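Fe(2+) transporter FeoB (Methanocaldococcus jannaschii, PDB 2WJI) is a probable GTP-driven ferrous iron transporter of the cell membrane, of which this chain is the N-terminal, nucleotide-binding G domain. Local coordinates at residues 76-81 and 105-110; 99-104 and 111-116. All blocks are in the same frame, centred on the assembly; numbering follows the deposited sequence.

The two contacts are neighbours in the G domain, with centres about 12 Å apart. Both use helix 94-106. Contact 1 joins the last turn of helix 68-80 to the turn that follows helix 94-106. Contact 2 lays the last turns of helix 94-106 against strand 111-116. Their segments alternate along the chain: 76-81, 99-104, 105-110, 111-116. They also touch directly, since Ile77 CD1 packs on Leu104 CD2 at 3.5 Å and Met105 CG lies 3.9 Å from Leu111 CD2. Helix 94-106 is thus fixed to a neighbouring helix and to the strand that carries Asn116 to the guanine nucleotide.

Contact 1 (76-81 and 105-110); sequences YIINEK and MEMGAN
The last turn of helix 68-80 faces the turn that follows helix 94-106, with the CA atoms of Ile77 and Ala109 7.4 Å apart and those of Ile78 and Met107 8.1 Å apart. No hydrogen bond crosses; the contact is apolar. Met107 carries it with its terminal methyl. Met107 CE rests in the notch between the side chains of Ile77 and Ile78, 3.5 Å from Ile77 CG2 and 3.5 Å from Ile78 CD1. Ile78 CG1 also lines this notch, 3.6 Å from Met107 CE. The Met107 side chain crosses that of Ile77 at about a right angle and meets Ile78 at a slant. Its CG lies between the backbone N and the carbonyl carbon (chi1 57°), and a bend at chi3 (-61°) turns the methyl into place. Ile78 leaves its helix beside the contact, but its delta methyl reaches in. Ile77 sets out toward the turn from its CA. Its CG2 also touches the methyl of Ala109, with Ile77 CG2 to Ala109 CB at 4.3 Å.

Beyond the two segments, Met107 also rests on Leu63, and Ile77 on Ile9 of strand 3-9. The side-chain amide of Asn110 donates to the carbonyls of Asp83 and Ala162, which ties the end of the turn to other parts of the domain. Helix 68-80 widens into a pi-type turn at 76-80, where a weak bond from Lys81 N reaches back to Tyr76 O (3.4 Å). Helix 94-106 ends differently, in a Schellman motif with Gly108 at positive phi. The contact is therefore one of helix to turn in the alpha/beta fold of a P-loop GTPase.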
# COMPACT_ATOMS: atom_id res chain seq x y z
N TYR A 76 12.12 -8.88 2.17
CA TYR A 76 11.59 -8.68 0.82
C TYR A 76 12.01 -7.33 0.26
O TYR A 76 12.50 -7.24 -0.87
CB TYR A 76 10.07 -8.83 0.78
CG TYR A 76 9.54 -8.70 -0.63
CD1 TYR A 76 9.49 -9.80 -1.48
CD2 TYR A 76 9.12 -7.47 -1.12
CE1 TYR A 76 9.02 -9.67 -2.78
CE2 TYR A 76 8.65 -7.34 -2.40
CZ TYR A 76 8.60 -8.44 -3.23
OH TYR A 76 8.13 -8.30 -4.52
N ILE A 77 11.82 -6.27 1.04
CA ILE A 77 12.14 -4.94 0.55
C ILE A 77 13.64 -4.77 0.25
O ILE A 77 14.01 -4.21 -0.78
CB ILE A 77 11.66 -3.86 1.53
CG1 ILE A 77 10.13 -3.82 1.55
CG2 ILE A 77 12.20 -2.49 1.14
CD1 ILE A 77 9.56 -2.93 2.61
N ILE A 78 14.47 -5.29 1.14
CA ILE A 78 15.93 -5.19 1.01
C ILE A 78 16.52 -6.04 -0.11
O ILE A 78 17.34 -5.58 -0.89
CB ILE A 78 16.63 -5.59 2.33
CG1 ILE A 78 16.46 -4.50 3.39
CG2 ILE A 78 18.11 -5.86 2.09
CD1 ILE A 78 17.06 -3.17 2.99
N ASN A 79 16.11 -7.30 -0.16
CA ASN A 79 16.70 -8.25 -1.10
C ASN A 79 15.97 -8.32 -2.44
O ASN A 79 16.59 -8.49 -3.48
CB ASN A 79 16.78 -9.63 -0.46
CG ASN A 79 17.59 -9.61 0.83
OD1 ASN A 79 18.59 -8.90 0.92
ND2 ASN A 79 17.15 -10.38 1.82
N GLU A 80 14.64 -8.20 -2.41
CA GLU A 80 13.86 -8.29 -3.65
C GLU A 80 13.73 -6.95 -4.36
O GLU A 80 13.41 -6.90 -5.55
CB GLU A 80 12.48 -8.88 -3.37
CG GLU A 80 12.51 -10.34 -2.93
CD GLU A 80 13.38 -11.21 -3.84
OE1 GLU A 80 13.34 -11.00 -5.07
OE2 GLU A 80 14.09 -12.09 -3.33
N LYS A 81 13.98 -5.87 -3.63
CA LYS A 81 14.04 -4.53 -4.23
C LYS A 81 12.85 -4.19 -5.13
O LYS A 81 13.02 -3.94 -6.32
CB LYS A 81 15.33 -4.40 -5.05
CG LYS A 81 16.56 -5.00 -4.40
CD LYS A 81 17.26 -4.01 -3.50
CE LYS A 81 18.70 -4.43 -3.24
NZ LYS A 81 19.54 -4.39 -4.46
N MET A 105 10.86 4.94 4.61
CA MET A 105 11.62 6.05 4.05
C MET A 105 13.10 5.89 4.39
O MET A 105 13.97 6.08 3.53
CB MET A 105 11.10 7.38 4.61
CG MET A 105 9.68 7.70 4.23
SD MET A 105 9.05 9.12 5.13
CE MET A 105 7.52 9.44 4.26
N GLU A 106 13.37 5.52 5.64
CA GLU A 106 14.75 5.41 6.10
C GLU A 106 15.56 4.40 5.29
O GLU A 106 16.74 4.61 5.04
CB GLU A 106 14.78 5.05 7.59
CG GLU A 106 16.18 4.98 8.17
CD GLU A 106 16.21 5.24 9.66
OE1 GLU A 106 17.24 4.95 10.30
OE2 GLU A 106 15.20 5.75 10.20
N MET A 107 14.92 3.31 4.88
CA MET A 107 15.65 2.26 4.17
C MET A 107 15.75 2.52 2.66
O MET A 107 16.27 1.68 1.92
CB MET A 107 15.06 0.88 4.46
CG MET A 107 13.60 0.72 4.15
SD MET A 107 12.95 -0.77 4.93
CE MET A 107 13.94 -2.04 4.15
N GLY A 108 15.28 3.68 2.23
CA GLY A 108 15.44 4.10 0.85
C GLY A 108 14.43 3.52 -0.12
O GLY A 108 14.65 3.54 -1.33
N ALA A 109 13.32 3.01 0.39
CA ALA A 109 12.31 2.41 -0.47
C ALA A 109 11.66 3.48 -1.34
O ALA A 109 11.40 4.59 -0.88
CB ALA A 109 11.27 1.68 0.35
N ASN A 110 11.44 3.15 -2.62
CA ASN A 110 10.62 3.98 -3.50
C ASN A 110 9.17 3.86 -3.06
O ASN A 110 8.55 2.81 -3.23
CB ASN A 110 10.75 3.54 -4.95
CG ASN A 110 10.11 4.52 -5.92
OD1 ASN A 110 9.95 5.70 -5.61
ND2 ASN A 110 9.76 4.04 -7.11

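Contact 2 (99-104 and 111-116); sequences YLTLQL and LLLALN. With GNP (phosphoaminophosphonic acid-guanylate ester), chain C.
Helix 94-106 and strand 111-116 are the second and third elements of a beta-alpha-beta unit that starts with strand 84-90. Across this pair, Leu104 meets Leu111 methyl to methyl, with Leu104 CD1 and Leu111 CD1 4.0 Å apart. The two side chains cross at about a right angle. Thr101, one turn earlier, turns its methyl to the strand: Thr101 CG2 lies 4.2 Å from Leu113 CD1. The other delta methyl of Leu111 reaches the helix backbone, with Leu111 CD2 4.2 Å from Thr101 O. The hydroxyl of Thr101 is held by Asn87 of strand 84-90.

Such a crossover returns the chain to the sheet parallel to strand 84-90, so the axes of these short helix and strand segments run nearly antiparallel (164°), 10.3 Å apart at their closest.

Strand 111-116 ends in the nucleotide pocket. Asn116 opens the NKMD sequence, the guanine-recognition G4 motif of GTPases. With CG anti to the backbone N (chi1 -159°), its amide is carried to the base of the GTP analogue, where Asn116 ND2 lies 3.2 Å from N7. The amide is fixed at both ends: Asn116 ND2 donates to the Val14 carbonyl, and Asn116 OD1 accepts from the Ala146 amide.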
# COMPACT_ATOMS: atom_id res chain seq x y z
N TYR A 99 4.50 5.27 11.85
CA TYR A 99 5.70 4.69 12.42
C TYR A 99 6.39 3.78 11.41
O TYR A 99 7.61 3.89 11.16
CB TYR A 99 5.38 3.90 13.69
CG TYR A 99 6.60 3.60 14.53
CD1 TYR A 99 7.19 4.59 15.29
CD2 TYR A 99 7.16 2.33 14.54
CE1 TYR A 99 8.31 4.33 16.06
CE2 TYR A 99 8.28 2.05 15.30
CZ TYR A 99 8.85 3.06 16.06
OH TYR A 99 9.97 2.79 16.82
N LEU A 100 5.61 2.86 10.83
CA LEU A 100 6.11 1.98 9.79
C LEU A 100 6.58 2.82 8.61
O LEU A 100 7.63 2.56 8.02
CB LEU A 100 5.02 1.00 9.36
CG LEU A 100 5.29 0.18 8.10
CD1 LEU A 100 6.51 -0.70 8.29
CD2 LEU A 100 4.06 -0.66 7.74
N THR A 101 5.79 3.84 8.27
CA THR A 101 6.08 4.73 7.16
C THR A 101 7.49 5.34 7.21
O THR A 101 8.18 5.41 6.20
CB THR A 101 5.05 5.87 7.06
OG1 THR A 101 3.73 5.31 6.93
CG2 THR A 101 5.33 6.76 5.86
N LEU A 102 7.89 5.80 8.39
CA LEU A 102 9.20 6.41 8.59
C LEU A 102 10.35 5.44 8.38
O LEU A 102 11.39 5.80 7.82
CB LEU A 102 9.31 7.05 9.98
CG LEU A 102 8.83 8.50 10.10
CD1 LEU A 102 7.70 8.80 9.14
CD2 LEU A 102 8.41 8.78 11.53
N GLN A 103 10.17 4.20 8.85
CA GLN A 103 11.18 3.17 8.64
C GLN A 103 11.35 2.83 7.15
O GLN A 103 12.46 2.55 6.70
CB GLN A 103 10.84 1.92 9.46
CG GLN A 103 10.80 2.18 10.97
CD GLN A 103 10.49 0.94 11.79
OE1 GLN A 103 10.53 -0.18 11.28
NE2 GLN A 103 10.18 1.13 13.06
N LEU A 104 10.25 2.86 6.40
CA LEU A 104 10.31 2.60 4.96
C LEU A 104 11.09 3.69 4.23
O LEU A 104 11.89 3.40 3.34
CB LEU A 104 8.90 2.47 4.37
CG LEU A 104 8.11 1.26 4.88
CD1 LEU A 104 6.65 1.32 4.41
CD2 LEU A 104 8.78 -0.02 4.42
N LEU A 111 8.62 4.92 -2.49
CA LEU A 111 7.41 4.79 -1.69
C LEU A 111 6.23 5.57 -2.25
O LEU A 111 6.39 6.62 -2.86
CB LEU A 111 7.70 5.24 -0.26
CG LEU A 111 6.68 4.91 0.82
CD1 LEU A 111 6.53 3.40 0.99
CD2 LEU A 111 7.12 5.55 2.12
N LEU A 112 5.04 5.02 -2.02
CA LEU A 112 3.78 5.66 -2.39
C LEU A 112 2.75 5.32 -1.32
O LEU A 112 2.62 4.16 -0.91
CB LEU A 112 3.28 5.14 -3.74
CG LEU A 112 1.86 5.57 -4.11
CD1 LEU A 112 1.77 7.08 -4.13
CD2 LEU A 112 1.45 5.00 -5.47
N LEU A 113 2.03 6.33 -0.87
CA LEU A 113 1.12 6.17 0.26
C LEU A 113 -0.32 6.03 -0.22
O LEU A 113 -0.86 6.91 -0.88
CB LEU A 113 1.25 7.37 1.19
CG LEU A 113 1.37 7.06 2.68
CD1 LEU A 113 2.40 5.98 2.89
CD2 LEU A 113 1.75 8.31 3.46
N ALA A 114 -0.94 4.90 0.11
CA ALA A 114 -2.36 4.69 -0.14
C ALA A 114 -3.12 4.87 1.17
O ALA A 114 -2.99 4.07 2.10
CB ALA A 114 -2.60 3.30 -0.73
N LEU A 115 -3.91 5.94 1.22
CA LEU A 115 -4.60 6.37 2.42
C LEU A 115 -6.03 5.84 2.38
O LEU A 115 -6.92 6.44 1.76
CB LEU A 115 -4.58 7.89 2.49
CG LEU A 115 -5.16 8.62 3.70
CD1 LEU A 115 -4.35 8.33 4.96
CD2 LEU A 115 -5.18 10.10 3.41
N ASN A 116 -6.23 4.70 3.03
CA ASN A 116 -7.46 3.94 2.96
C ASN A 116 -8.48 4.31 4.04
O ASN A 116 -8.17 5.03 4.99
CB ASN A 116 -7.14 2.44 3.02
CG ASN A 116 -8.25 1.59 2.46
OD1 ASN A 116 -8.99 2.02 1.57
ND2 ASN A 116 -8.37 0.36 2.95
PG GNP C . -4.38 -8.24 7.76
O1G GNP C . -3.90 -9.01 6.57
O2G GNP C . -3.29 -7.41 8.42
O3G GNP C . -4.94 -9.33 8.64
N3B GNP C . -5.58 -7.26 7.35
PB GNP C . -5.75 -6.42 6.00
O1B GNP C . -4.79 -5.30 6.00
O2B GNP C . -5.63 -7.35 4.87
O3A GNP C . -7.16 -5.82 5.97
PA GNP C . -8.38 -6.31 5.16
O1A GNP C . -8.28 -5.80 3.77
O2A GNP C . -8.60 -7.77 5.31
O5' GNP C . -9.61 -5.58 5.81
C5' GNP C . -9.60 -5.30 7.20
C4' GNP C . -10.93 -4.71 7.61
O4' GNP C . -11.03 -3.32 7.21
C3' GNP C . -12.15 -5.41 7.01
O3' GNP C . -13.22 -5.37 7.94
C2' GNP C . -12.47 -4.53 5.82
O2' GNP C . -13.83 -4.59 5.47
C1' GNP C . -12.16 -3.16 6.39
N9 GNP C . -11.89 -2.19 5.34
C8 GNP C . -11.04 -2.36 4.27
N7 GNP C . -11.02 -1.32 3.47
C5 GNP C . -11.92 -0.42 4.04
C6 GNP C . -12.32 0.87 3.63
O6 GNP C . -11.95 1.51 2.63
N1 GNP C . -13.26 1.44 4.50
C2 GNP C . -13.75 0.82 5.63
N2 GNP C . -14.65 1.52 6.34
N3 GNP C . -13.38 -0.39 6.03
C4 GNP C . -12.47 -0.95 5.19